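Thiol:disulfide interchange protein DsbC (PDB 1T3B) probably forms and rearranges disulfide bonds in periplasmic proteins, working as a homodimeric thioredoxin-family oxidoreductase and disulfide isomerase. Local coordinates at residues I79-K84 against D144-L149; E86-T91 against D201-L206; M94-H99 against A133-A138; L108-D113 against L197-L202; Y120-R125 against N165-H170. All coordinates share one frame; numbering follows the deposited sequence.

In the fold
All five contacts lie in the thioredoxin-like part of the chain. Interaction 3 holds C98 of the redox-active C98-C101 disulfide. Interaction 5 is its neighbour, with centres about 9 Å apart. A backbone bond from F123 to M94 and the bond from I166 N to E137 OE2 join the two. Interaction 1 reaches interaction 3 through packing of L149 on M94, with centres about 15 Å apart. It also meets interaction 5, through I79 and Y120. Interactions 2 and 4 share D201 and L202 of helix 199-208, and their centres are about 8 Å apart. They lie further from the redox-active end: the centre of interaction 2 is about 23 Å from that of interaction 3.

Interaction 1 of 5, residues I79-K84 against D144-L149; sequences IVYPAK and DPVFAL
I79 and P145 bring their CA atoms to 6.1 Å where strand 79-81 meets the start of helix 145-149, the two running nearly at right angles (89°). The meeting is apolar. I79 points its CB toward the helix and spreads two branches over it. CG1 stands beside the backbone N (chi1 -57°) and the chain goes on extended, which carries CD1 to 3.4 Å from P145 CB. The other branch, CG2, enters between two helix residues. It lies 3.9 Å from V146 CG2 and 3.9 Å from L149 CD2.

Y81 brings the far end of its ring to the same pair. V146 CG1 approaches Y81 CE1 obliquely at 3.9 Å. L149 CD2 comes at the ring edge, near the ring plane, and lies 3.4 Å from Y81 OH. That hydroxyl sits beside apolar groups, and N150 OD1 and H105 NE2 hydrogen-bond to it. V80 points its CB away from the helix, but its carbonyl O rests 3.8 Å from V146 CG2. D144 caps the helix start, where its OD2 accepts a weak bond from F147 N.

Strand 79-81 is an outermost strand of the mixed sheet in this chain. I79 and Y81 pair with Y120 and V118 of the antiparallel strand 116-122. Helix 131-141 adds W140 against I79 and I139 against L149, and helix 108-113 sets L108 on Y81.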
# COMPACT_ATOMS: atom_id res chain seq x y z
N ILE A 79 18.36 18.67 -20.59
CA ILE A 79 18.61 19.77 -21.51
C ILE A 79 18.51 21.04 -20.67
O ILE A 79 17.43 21.58 -20.48
CB ILE A 79 17.60 19.76 -22.65
CG1 ILE A 79 17.66 18.40 -23.36
CG2 ILE A 79 17.90 20.90 -23.61
CD1 ILE A 79 16.96 18.34 -24.70
N VAL A 80 19.65 21.51 -20.17
CA VAL A 80 19.72 22.67 -19.29
C VAL A 80 19.70 24.06 -19.90
O VAL A 80 20.25 24.30 -20.97
CB VAL A 80 20.97 22.58 -18.39
CG1 VAL A 80 20.85 23.51 -17.21
CG2 VAL A 80 21.17 21.16 -17.94
N TYR A 81 19.08 24.98 -19.18
CA TYR A 81 18.96 26.38 -19.55
C TYR A 81 19.31 27.17 -18.29
O TYR A 81 18.43 27.75 -17.67
CB TYR A 81 17.52 26.70 -19.97
CG TYR A 81 17.09 26.11 -21.28
CD1 TYR A 81 17.25 26.81 -22.47
CD2 TYR A 81 16.53 24.84 -21.34
CE1 TYR A 81 16.88 26.26 -23.68
CE2 TYR A 81 16.16 24.28 -22.55
CZ TYR A 81 16.33 25.00 -23.72
OH TYR A 81 15.96 24.46 -24.92
N PRO A 82 20.60 27.20 -17.90
CA PRO A 82 21.10 27.90 -16.71
C PRO A 82 20.68 29.36 -16.62
O PRO A 82 20.30 29.95 -17.63
CB PRO A 82 22.62 27.76 -16.83
CG PRO A 82 22.80 26.57 -17.74
CD PRO A 82 21.72 26.78 -18.75
N ALA A 83 20.77 29.94 -15.43
CA ALA A 83 20.40 31.34 -15.26
C ALA A 83 21.63 32.13 -14.84
O ALA A 83 22.51 31.58 -14.17
CB ALA A 83 19.32 31.47 -14.20
N LYS A 84 21.70 33.41 -15.25
CA LYS A 84 22.83 34.30 -14.91
C LYS A 84 23.53 33.64 -13.73
O LYS A 84 24.64 33.12 -13.87
CB LYS A 84 22.31 35.68 -14.52
N ASP A 144 23.65 18.76 -29.91
CA ASP A 144 23.44 19.95 -29.07
C ASP A 144 21.93 20.01 -28.80
O ASP A 144 21.20 20.72 -29.49
CB ASP A 144 23.90 21.22 -29.80
CG ASP A 144 23.83 22.48 -28.92
OD1 ASP A 144 24.73 23.35 -29.04
OD2 ASP A 144 22.88 22.62 -28.11
N PRO A 145 21.45 19.26 -27.79
CA PRO A 145 20.04 19.20 -27.40
C PRO A 145 19.30 20.53 -27.27
O PRO A 145 18.10 20.59 -27.56
CB PRO A 145 20.09 18.43 -26.08
CG PRO A 145 21.21 17.48 -26.33
CD PRO A 145 22.26 18.37 -26.94
N VAL A 146 19.99 21.57 -26.84
CA VAL A 146 19.37 22.88 -26.70
C VAL A 146 18.90 23.39 -28.05
O VAL A 146 17.81 23.93 -28.18
CB VAL A 146 20.34 23.88 -26.08
CG1 VAL A 146 19.75 25.27 -26.12
CG2 VAL A 146 20.62 23.49 -24.66
N PHE A 147 19.73 23.21 -29.07
CA PHE A 147 19.37 23.65 -30.41
C PHE A 147 18.26 22.78 -30.92
O PHE A 147 17.27 23.27 -31.44
CB PHE A 147 20.57 23.55 -31.35
CG PHE A 147 20.32 24.10 -32.73
CD1 PHE A 147 20.57 25.43 -33.01
CD2 PHE A 147 19.81 23.28 -33.73
CE1 PHE A 147 20.33 25.94 -34.29
CE2 PHE A 147 19.56 23.77 -35.00
CZ PHE A 147 19.82 25.10 -35.29
N ALA A 148 18.43 21.47 -30.76
CA ALA A 148 17.44 20.51 -31.22
C ALA A 148 16.08 20.79 -30.61
O ALA A 148 15.07 20.80 -31.31
CB ALA A 148 17.88 19.12 -30.87
N LEU A 149 16.07 21.03 -29.30
CA LEU A 149 14.85 21.31 -28.56
C LEU A 149 14.30 22.68 -28.89
O LEU A 149 13.10 22.83 -29.12
CB LEU A 149 15.08 21.20 -27.04
CG LEU A 149 13.85 21.52 -26.17
CD1 LEU A 149 12.79 20.47 -26.45
CD2 LEU A 149 14.21 21.56 -24.67

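Interaction 2 of 5, residues E86-T91 against D201-L206; sequences EKHVVT and DLLRAL
H88 reaches from strand 88-91 to L203 and L206 of helix 201-206. Its CB, pointing toward the helix, lies 3.9 Å from L206 CD1. Next comes CG, set beside the backbone N (chi1 -54°) and also resting on that methyl. From there the imidazole lies flat over L206. ND1 and CE1 both sit above L206 CB, which is 4.2 Å from the ring centroid and 12° off the ring normal. This is a CH-pi contact over the face. K87 CB lies by the opposite face, toward the rim. Along the CD2-NE2 edge L203 joins in. CD2 is 3.3 Å from L203 CD1, and NE2 at the tip is 3.2 Å from the same methyl, which stands at the ring edge near its plane. One leucine thus covers a face and another closes an edge.

V90, two residues on and also pointing toward the helix, continues the patch. Its CG1 packs on L206 CD2 at 3.6 Å. Its CG2 meets L202 CD2 more loosely, at 4.3 Å. I185 of strand 184-186 touches both V90 and L202. I116 of strand 116-122 touches H88 and L206.

Strand and helix axes are 10.4 Å apart and inclined at 104°. The leucines of the C-terminal helix 199-208 lie on a central strand and its two neighbours, as expected where a helix covers the sheet of a thioredoxin-like fold.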
# COMPACT_ATOMS: atom_id res chain seq x y z
N GLU A 86 21.93 31.26 -10.61
CA GLU A 86 20.84 30.55 -9.97
C GLU A 86 20.66 30.69 -8.48
O GLU A 86 21.62 30.76 -7.71
CB GLU A 86 20.95 29.06 -10.31
CG GLU A 86 22.28 28.47 -9.90
CD GLU A 86 22.40 27.01 -10.23
OE1 GLU A 86 22.27 26.65 -11.42
OE2 GLU A 86 22.63 26.21 -9.30
N LYS A 87 19.38 30.69 -8.11
CA LYS A 87 18.91 30.74 -6.73
C LYS A 87 18.06 29.48 -6.62
O LYS A 87 17.73 29.02 -5.52
CB LYS A 87 18.08 31.99 -6.50
CG LYS A 87 18.92 33.25 -6.58
CD LYS A 87 18.08 34.52 -6.75
CE LYS A 87 18.98 35.67 -7.21
NZ LYS A 87 19.77 35.29 -8.42
N HIS A 88 17.71 28.91 -7.77
CA HIS A 88 16.89 27.69 -7.85
C HIS A 88 17.30 26.80 -9.03
O HIS A 88 17.81 27.29 -10.03
CB HIS A 88 15.42 28.07 -7.97
CG HIS A 88 14.94 28.99 -6.89
ND1 HIS A 88 15.01 28.66 -5.55
CD2 HIS A 88 14.41 30.23 -6.95
CE1 HIS A 88 14.54 29.67 -4.83
NE2 HIS A 88 14.17 30.63 -5.66
N VAL A 89 17.06 25.50 -8.89
CA VAL A 89 17.42 24.53 -9.93
C VAL A 89 16.32 23.49 -10.02
O VAL A 89 16.39 22.44 -9.37
CB VAL A 89 18.74 23.81 -9.57
CG1 VAL A 89 19.11 22.81 -10.65
CG2 VAL A 89 19.84 24.82 -9.41
N VAL A 90 15.30 23.75 -10.83
CA VAL A 90 14.20 22.81 -10.97
C VAL A 90 14.23 21.96 -12.24
O VAL A 90 14.55 22.45 -13.31
CB VAL A 90 12.86 23.56 -10.90
CG1 VAL A 90 12.86 24.46 -9.68
CG2 VAL A 90 12.64 24.37 -12.17
N THR A 91 13.89 20.67 -12.09
CA THR A 91 13.84 19.74 -13.21
C THR A 91 12.38 19.62 -13.67
O THR A 91 11.49 19.33 -12.88
CB THR A 91 14.33 18.36 -12.82
OG1 THR A 91 15.63 18.45 -12.24
CG2 THR A 91 14.40 17.47 -14.04
N ASP A 201 5.10 32.82 -9.92
CA ASP A 201 4.50 31.76 -9.12
C ASP A 201 5.49 30.63 -8.85
O ASP A 201 5.60 30.16 -7.72
CB ASP A 201 3.26 31.21 -9.82
CG ASP A 201 2.21 32.28 -10.05
OD1 ASP A 201 2.52 33.30 -10.69
OD2 ASP A 201 1.07 32.09 -9.59
N LEU A 202 6.23 30.21 -9.87
CA LEU A 202 7.19 29.13 -9.67
C LEU A 202 8.22 29.53 -8.61
O LEU A 202 8.71 28.68 -7.87
CB LEU A 202 7.90 28.79 -10.99
CG LEU A 202 9.06 27.80 -10.84
CD1 LEU A 202 8.57 26.50 -10.22
CD2 LEU A 202 9.68 27.52 -12.19
N LEU A 203 8.54 30.82 -8.54
CA LEU A 203 9.51 31.31 -7.57
C LEU A 203 9.00 31.13 -6.14
O LEU A 203 9.62 30.44 -5.33
CB LEU A 203 9.83 32.78 -7.85
CG LEU A 203 10.92 33.43 -6.98
CD1 LEU A 203 12.25 32.72 -7.20
CD2 LEU A 203 11.02 34.91 -7.32
N ARG A 204 7.87 31.76 -5.83
CA ARG A 204 7.28 31.65 -4.49
C ARG A 204 7.22 30.19 -4.08
O ARG A 204 7.85 29.78 -3.10
CB ARG A 204 5.88 32.23 -4.48
CG ARG A 204 5.82 33.73 -4.69
CD ARG A 204 4.40 34.14 -4.95
NE ARG A 204 4.24 34.81 -6.24
CZ ARG A 204 3.14 34.73 -6.98
NH1 ARG A 204 2.11 33.99 -6.57
NH2 ARG A 204 3.05 35.38 -8.13
N ALA A 205 6.45 29.40 -4.83
CA ALA A 205 6.30 27.98 -4.55
C ALA A 205 7.61 27.35 -4.07
O ALA A 205 7.62 26.46 -3.21
CB ALA A 205 5.80 27.26 -5.79
N LEU A 206 8.71 27.81 -4.64
CA LEU A 206 10.04 27.31 -4.29
C LEU A 206 10.55 27.95 -3.00
O LEU A 206 11.08 27.25 -2.12
CB LEU A 206 11.02 27.61 -5.43
CG LEU A 206 11.14 26.64 -6.61
CD1 LEU A 206 11.53 27.40 -7.88
CD2 LEU A 206 12.17 25.55 -6.28

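Interaction 3 of 5, residues M94-H99 against A133-A138; sequences MDITCH and AKQMEA
The loop leading into the redox-active CxxC site sets I96 and D95 against M136 of helix 131-141. I96 and M136 reach toward each other tip to tip. I96 CD1 meets M136 CG at 3.4 Å. I96 CG1 occupies the position between the backbone N and the carbonyl carbon (chi1 53°), with the chain extended beyond it toward the helix. M136 bends at its last torsion (chi3 -98°), and its CE returns to 3.6 Å from I96 CG1. The same methyl lies 3.7 Å from D95 OD1. Q135 takes a smaller part, with its OE1 3.9 Å from I96 CD1.

The D95 carboxylate organises the loop. OD1 accepts from T97 N at 2.9 Å, almost straight at 171°, on the anti side and close to the carboxylate plane. This is an Asx turn. It lies within a type I beta turn from D95 to C98. C98 sits at the N-cap of helix 99-105 and is joined to C101 in the disulfide, the thioredoxin-type arrangement of a CxxC at a helix start. T97 OG1 donates to the same OD1 at 2.8 Å, from above the carboxylate plane. OD2 is taken by R125 N, so both carboxylate oxygens are engaged and the group is fixed in rotation. M94, at the start of the loop, touches W140 of helix 131-141 and L149 of helix 145-153. T132 borders I96 and T97.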
# COMPACT_ATOMS: atom_id res chain seq x y z
N MET A 94 8.86 17.30 -19.55
CA MET A 94 8.18 17.97 -20.62
C MET A 94 7.89 17.11 -21.84
O MET A 94 8.53 16.08 -22.05
CB MET A 94 9.03 19.18 -20.98
CG MET A 94 8.62 19.92 -22.19
SD MET A 94 10.09 20.21 -23.17
CE MET A 94 10.20 18.70 -24.05
N ASP A 95 6.89 17.52 -22.61
CA ASP A 95 6.49 16.82 -23.83
C ASP A 95 6.45 17.88 -24.93
O ASP A 95 6.08 19.02 -24.68
CB ASP A 95 5.12 16.18 -23.64
CG ASP A 95 4.77 15.22 -24.77
OD1 ASP A 95 4.84 15.65 -25.95
OD2 ASP A 95 4.43 14.05 -24.48
N ILE A 96 6.82 17.50 -26.14
CA ILE A 96 6.88 18.46 -27.23
C ILE A 96 5.56 18.81 -27.87
O ILE A 96 5.45 19.78 -28.62
CB ILE A 96 7.86 17.98 -28.33
CG1 ILE A 96 7.49 16.57 -28.77
CG2 ILE A 96 9.26 18.00 -27.80
CD1 ILE A 96 8.36 16.03 -29.84
N THR A 97 4.54 18.03 -27.56
CA THR A 97 3.23 18.28 -28.12
C THR A 97 2.30 18.82 -27.04
O THR A 97 1.09 18.58 -27.08
CB THR A 97 2.64 16.97 -28.66
OG1 THR A 97 2.58 16.00 -27.59
CG2 THR A 97 3.48 16.43 -29.81
N CYS A 98 2.85 19.55 -26.07
CA CYS A 98 2.05 20.07 -24.98
C CYS A 98 2.09 21.60 -24.89
O CYS A 98 3.14 22.20 -24.63
CB CYS A 98 2.51 19.39 -23.67
SG CYS A 98 2.62 20.40 -22.16
N HIS A 99 0.94 22.23 -25.11
CA HIS A 99 0.80 23.68 -25.08
C HIS A 99 1.45 24.42 -23.92
O HIS A 99 2.10 25.45 -24.12
CB HIS A 99 -0.68 24.08 -25.13
CG HIS A 99 -0.92 25.55 -25.01
ND1 HIS A 99 -1.61 26.11 -23.95
CD2 HIS A 99 -0.58 26.58 -25.82
CE1 HIS A 99 -1.67 27.42 -24.11
NE2 HIS A 99 -1.06 27.74 -25.24
N ALA A 133 7.40 10.17 -29.88
CA ALA A 133 8.31 9.64 -28.88
C ALA A 133 9.68 9.43 -29.51
O ALA A 133 10.71 9.46 -28.84
CB ALA A 133 7.78 8.34 -28.34
N LYS A 134 9.67 9.23 -30.82
CA LYS A 134 10.90 8.98 -31.57
C LYS A 134 11.64 10.29 -31.83
O LYS A 134 12.88 10.32 -31.91
CB LYS A 134 10.57 8.30 -32.90
CG LYS A 134 9.55 7.16 -32.79
CD LYS A 134 10.19 5.80 -32.70
N GLN A 135 10.88 11.37 -31.99
CA GLN A 135 11.48 12.67 -32.25
C GLN A 135 12.18 13.19 -31.00
O GLN A 135 13.23 13.81 -31.08
CB GLN A 135 10.41 13.67 -32.67
CG GLN A 135 9.58 13.17 -33.83
CD GLN A 135 8.49 14.13 -34.18
OE1 GLN A 135 7.69 14.51 -33.34
NE2 GLN A 135 8.45 14.54 -35.44
N MET A 136 11.60 12.91 -29.84
CA MET A 136 12.19 13.35 -28.60
C MET A 136 13.45 12.60 -28.27
O MET A 136 14.34 13.12 -27.62
CB MET A 136 11.18 13.22 -27.46
CG MET A 136 10.16 14.34 -27.47
SD MET A 136 9.00 14.28 -26.13
CE MET A 136 7.68 13.52 -26.96
N GLU A 137 13.54 11.35 -28.72
CA GLU A 137 14.74 10.58 -28.47
C GLU A 137 15.83 11.28 -29.28
O GLU A 137 16.92 11.54 -28.79
CB GLU A 137 14.57 9.15 -28.96
CG GLU A 137 14.82 8.11 -27.90
CD GLU A 137 16.25 8.06 -27.45
OE1 GLU A 137 17.13 8.05 -28.33
OE2 GLU A 137 16.51 8.01 -26.23
N ALA A 138 15.49 11.60 -30.52
CA ALA A 138 16.42 12.27 -31.40
C ALA A 138 16.87 13.55 -30.73
O ALA A 138 18.07 13.81 -30.63
CB ALA A 138 15.74 12.58 -32.72

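Interaction 4 of 5, residues L108-D113 against L197-L202; sequences LKEYND and LKPADL
Y111 OH donates to L197 O at 2.7 Å, the hydrogen bond that joins helix 108-113 to the loop just ahead of helix 199-208. The hydroxyl approaches the carbonyl at a C=O...donor angle of 134° and is tilted 32° from the carbonyl plane. L197 O lies at the edge of the tyrosine ring, in its plane, where a phenol hydroxyl prefers to direct its hydrogen.

P199, the first residue of helix 199-208, covers one face of the ring. Its CG stands 4.0 Å from the Y111 ring centroid and 10° off the normal, a CH-pi contact over the centre. P199 CA is 3.5 Å from Y111 CE2. The backbones are close here, with the CA atoms of Y111 and P199 at 5.1 Å. E110 shares the proline: its CB is 3.5 Å from P199 CG, while its carboxylate leads away. L202, one turn further on, crosses the tyrosine at about a right angle. L202 CD2 lies obliquely 3.3 Å from Y111 CD2, and L202 CB stands at the ring edge.

Y196 and V118 also touch Y111. L114 packs on P199, and I116 on L202. The tyrosine is buried, and its polar atom is matched by a backbone carbonyl just ahead of the helix. The hydroxyl bond and the proline on the face together fix how the ring is turned, while P199 and L202 add apolar packing.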
# COMPACT_ATOMS: atom_id res chain seq x y z
N LEU A 108 11.81 30.82 -20.67
CA LEU A 108 13.04 30.43 -20.01
C LEU A 108 13.77 31.69 -19.57
O LEU A 108 14.36 31.74 -18.49
CB LEU A 108 13.93 29.61 -20.94
CG LEU A 108 13.74 28.09 -21.08
CD1 LEU A 108 13.37 27.50 -19.74
CD2 LEU A 108 12.69 27.79 -22.08
N LYS A 109 13.73 32.72 -20.42
CA LYS A 109 14.40 33.98 -20.11
C LYS A 109 13.89 34.51 -18.76
O LYS A 109 14.69 34.92 -17.92
CB LYS A 109 14.15 35.01 -21.21
N GLU A 110 12.57 34.49 -18.57
CA GLU A 110 11.95 34.94 -17.33
C GLU A 110 12.35 34.04 -16.17
O GLU A 110 12.82 34.53 -15.15
CB GLU A 110 10.43 34.96 -17.45
CG GLU A 110 9.86 36.10 -18.29
CD GLU A 110 10.19 35.98 -19.76
OE1 GLU A 110 11.40 36.04 -20.11
OE2 GLU A 110 9.25 35.83 -20.58
N TYR A 111 12.18 32.73 -16.31
CA TYR A 111 12.57 31.83 -15.22
C TYR A 111 14.05 32.04 -14.93
O TYR A 111 14.47 32.09 -13.78
CB TYR A 111 12.35 30.35 -15.57
CG TYR A 111 10.91 29.94 -15.75
CD1 TYR A 111 10.34 29.86 -17.02
CD2 TYR A 111 10.11 29.64 -14.65
CE1 TYR A 111 9.02 29.51 -17.19
CE2 TYR A 111 8.79 29.29 -14.81
CZ TYR A 111 8.25 29.23 -16.08
OH TYR A 111 6.92 28.92 -16.26
N ASN A 112 14.83 32.14 -16.00
CA ASN A 112 16.26 32.35 -15.88
C ASN A 112 16.54 33.63 -15.12
O ASN A 112 17.37 33.66 -14.21
CB ASN A 112 16.92 32.44 -17.26
CG ASN A 112 17.44 31.10 -17.73
OD1 ASN A 112 17.79 30.24 -16.93
ND2 ASN A 112 17.50 30.92 -19.05
N ASP A 113 15.80 34.67 -15.49
CA ASP A 113 15.97 35.97 -14.86
C ASP A 113 15.42 36.07 -13.45
O ASP A 113 15.55 37.10 -12.82
CB ASP A 113 15.38 37.08 -15.73
CG ASP A 113 16.27 37.43 -16.92
OD1 ASP A 113 17.51 37.45 -16.74
OD2 ASP A 113 15.73 37.69 -18.02
N LEU A 197 3.37 26.48 -14.03
CA LEU A 197 3.47 27.57 -13.06
C LEU A 197 4.29 28.66 -13.71
O LEU A 197 5.46 28.44 -14.03
CB LEU A 197 4.19 27.11 -11.78
CG LEU A 197 3.40 26.38 -10.69
CD1 LEU A 197 4.34 25.96 -9.59
CD2 LEU A 197 2.33 27.28 -10.15
N LYS A 198 3.68 29.83 -13.92
CA LYS A 198 4.37 30.96 -14.52
C LYS A 198 5.63 31.30 -13.72
O LYS A 198 5.76 30.88 -12.56
CB LYS A 198 3.41 32.16 -14.63
CG LYS A 198 2.65 32.50 -13.35
CD LYS A 198 1.41 33.36 -13.62
CE LYS A 198 1.76 34.75 -14.13
NZ LYS A 198 0.55 35.55 -14.48
N PRO A 199 6.57 32.04 -14.32
CA PRO A 199 7.81 32.40 -13.62
C PRO A 199 7.58 32.78 -12.15
O PRO A 199 7.89 31.99 -11.26
CB PRO A 199 8.33 33.57 -14.45
CG PRO A 199 7.88 33.24 -15.81
CD PRO A 199 6.46 32.76 -15.59
N ALA A 200 7.05 33.97 -11.91
CA ALA A 200 6.79 34.45 -10.56
C ALA A 200 6.30 33.34 -9.63
O ALA A 200 6.99 32.96 -8.68
CB ALA A 200 5.77 35.58 -10.59
N ASP A 201 5.10 32.82 -9.92
CA ASP A 201 4.50 31.76 -9.12
C ASP A 201 5.49 30.63 -8.85
O ASP A 201 5.60 30.16 -7.72
CB ASP A 201 3.26 31.21 -9.82
CG ASP A 201 2.21 32.28 -10.05
OD1 ASP A 201 2.52 33.30 -10.69
OD2 ASP A 201 1.07 32.09 -9.59
N LEU A 202 6.23 30.21 -9.87
CA LEU A 202 7.19 29.13 -9.67
C LEU A 202 8.22 29.53 -8.61
O LEU A 202 8.71 28.68 -7.87
CB LEU A 202 7.90 28.79 -10.99
CG LEU A 202 9.06 27.80 -10.84
CD1 LEU A 202 8.57 26.50 -10.22
CD2 LEU A 202 9.68 27.52 -12.19

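Interaction 5 of 5, residues Y120-R125 against N165-H170; sequences YLAFPR and NIVKKH
A122 N gives the hydrogen bond of this contact, to H170 ND1 at 3.2 Å. It is straight (176°), but the donor is tilted 30° from the imidazole plane. Accepting here leaves the proton more likely on NE2, consistent with the weak bond NE2 makes to E77 OE1.

The CH-pi contact involves the neighbouring residue. L121 CD2 stands 3.3 Å from the H170 ring centroid and 7° off the normal, almost over the centre. On the opposite face lies I166 O, toward the rim. The imidazole is therefore held between a strand methyl and a helix carbonyl. W140 meets the H170 ring steeply.

Apolar packing completes the contact. A122 CB points toward the helix and meets V167 CG1 at 3.6 Å. P124 CG lies more loosely on V167 CB, at 4.3 Å. Alongside, F123 stacks on Y171.

Helix 166-177 passes near the C-terminal end of strand 116-122, with the axes of 166-170 and 120-122 7.4 Å apart. It probably corresponds to the thioredoxin fold's own helix leading into strand 184-186. The additional helices before it, 131-141 and 145-153, are then the insertion seen in DsbA- and DsbC-type proteins.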
# COMPACT_ATOMS: atom_id res chain seq x y z
N TYR A 120 15.43 20.11 -18.37
CA TYR A 120 14.43 19.23 -18.94
C TYR A 120 14.79 17.76 -19.01
O TYR A 120 15.90 17.37 -19.37
CB TYR A 120 14.04 19.65 -20.36
CG TYR A 120 13.36 20.98 -20.51
CD1 TYR A 120 12.13 21.26 -19.90
CD2 TYR A 120 13.92 21.96 -21.32
CE1 TYR A 120 11.50 22.49 -20.09
CE2 TYR A 120 13.29 23.18 -21.51
CZ TYR A 120 12.09 23.44 -20.90
OH TYR A 120 11.53 24.67 -21.11
N LEU A 121 13.78 16.96 -18.70
CA LEU A 121 13.81 15.52 -18.76
C LEU A 121 12.64 15.27 -19.70
O LEU A 121 11.73 16.09 -19.78
CB LEU A 121 13.52 14.91 -17.39
CG LEU A 121 14.73 14.83 -16.48
CD1 LEU A 121 14.35 14.30 -15.14
CD2 LEU A 121 15.75 13.93 -17.13
N ALA A 122 12.66 14.17 -20.42
CA ALA A 122 11.58 13.90 -21.35
C ALA A 122 10.46 13.11 -20.72
O ALA A 122 10.67 12.29 -19.83
CB ALA A 122 12.10 13.16 -22.57
N PHE A 123 9.25 13.37 -21.19
CA PHE A 123 8.12 12.64 -20.69
C PHE A 123 7.10 12.45 -21.80
O PHE A 123 6.10 13.16 -21.85
CB PHE A 123 7.46 13.37 -19.52
CG PHE A 123 6.48 12.51 -18.77
CD1 PHE A 123 6.92 11.59 -17.82
CD2 PHE A 123 5.12 12.56 -19.07
CE1 PHE A 123 6.03 10.75 -17.18
CE2 PHE A 123 4.22 11.71 -18.44
CZ PHE A 123 4.68 10.81 -17.50
N PRO A 124 7.37 11.53 -22.74
CA PRO A 124 6.42 11.29 -23.82
C PRO A 124 5.16 10.58 -23.31
O PRO A 124 5.15 9.37 -23.07
CB PRO A 124 7.22 10.47 -24.84
CG PRO A 124 8.29 9.84 -24.02
CD PRO A 124 8.67 10.91 -23.04
N ARG A 125 4.10 11.37 -23.15
CA ARG A 125 2.82 10.90 -22.63
C ARG A 125 2.16 9.76 -23.40
O ARG A 125 1.82 8.74 -22.81
CB ARG A 125 1.86 12.09 -22.53
CG ARG A 125 2.31 13.14 -21.53
CD ARG A 125 1.46 14.40 -21.60
NE ARG A 125 1.45 14.98 -22.94
CZ ARG A 125 0.85 16.13 -23.25
NH1 ARG A 125 0.21 16.81 -22.31
NH2 ARG A 125 0.87 16.58 -24.49
N ASN A 165 14.61 5.31 -25.76
CA ASN A 165 15.57 4.67 -24.88
C ASN A 165 15.84 5.54 -23.67
O ASN A 165 15.53 5.17 -22.54
CB ASN A 165 16.88 4.41 -25.62
CG ASN A 165 17.95 3.78 -24.73
OD1 ASN A 165 19.09 3.59 -25.15
ND2 ASN A 165 17.58 3.45 -23.49
N ILE A 166 16.45 6.70 -23.90
CA ILE A 166 16.75 7.62 -22.80
C ILE A 166 15.46 8.31 -22.40
O ILE A 166 15.26 8.65 -21.24
CB ILE A 166 17.79 8.68 -23.23
CG1 ILE A 166 19.14 8.02 -23.46
CG2 ILE A 166 17.92 9.76 -22.16
CD1 ILE A 166 20.22 8.99 -23.90
N VAL A 167 14.61 8.54 -23.39
CA VAL A 167 13.33 9.18 -23.12
C VAL A 167 12.53 8.19 -22.30
O VAL A 167 11.74 8.57 -21.43
CB VAL A 167 12.58 9.54 -24.42
CG1 VAL A 167 13.17 10.80 -25.02
CG2 VAL A 167 12.69 8.40 -25.41
N LYS A 168 12.77 6.91 -22.55
CA LYS A 168 12.09 5.85 -21.83
C LYS A 168 12.55 5.87 -20.38
O LYS A 168 11.73 5.83 -19.46
CB LYS A 168 12.40 4.50 -22.47
CG LYS A 168 11.55 3.34 -21.99
CD LYS A 168 11.79 2.11 -22.86
CE LYS A 168 11.15 0.88 -22.25
NZ LYS A 168 11.63 0.65 -20.85
N LYS A 169 13.85 5.96 -20.16
CA LYS A 169 14.37 6.00 -18.81
C LYS A 169 13.83 7.23 -18.07
O LYS A 169 13.52 7.16 -16.89
CB LYS A 169 15.90 6.00 -18.81
CG LYS A 169 16.53 6.06 -17.42
CD LYS A 169 18.02 5.76 -17.47
CE LYS A 169 18.79 6.79 -18.29
NZ LYS A 169 20.22 6.39 -18.46
N HIS A 170 13.71 8.34 -18.79
CA HIS A 170 13.18 9.57 -18.19
C HIS A 170 11.71 9.40 -17.88
O HIS A 170 11.21 9.90 -16.88
CB HIS A 170 13.36 10.75 -19.14
CG HIS A 170 14.79 11.18 -19.31
ND1 HIS A 170 15.17 12.16 -20.20
CD2 HIS A 170 15.92 10.78 -18.68
CE1 HIS A 170 16.47 12.35 -20.11
NE2 HIS A 170 16.95 11.53 -19.20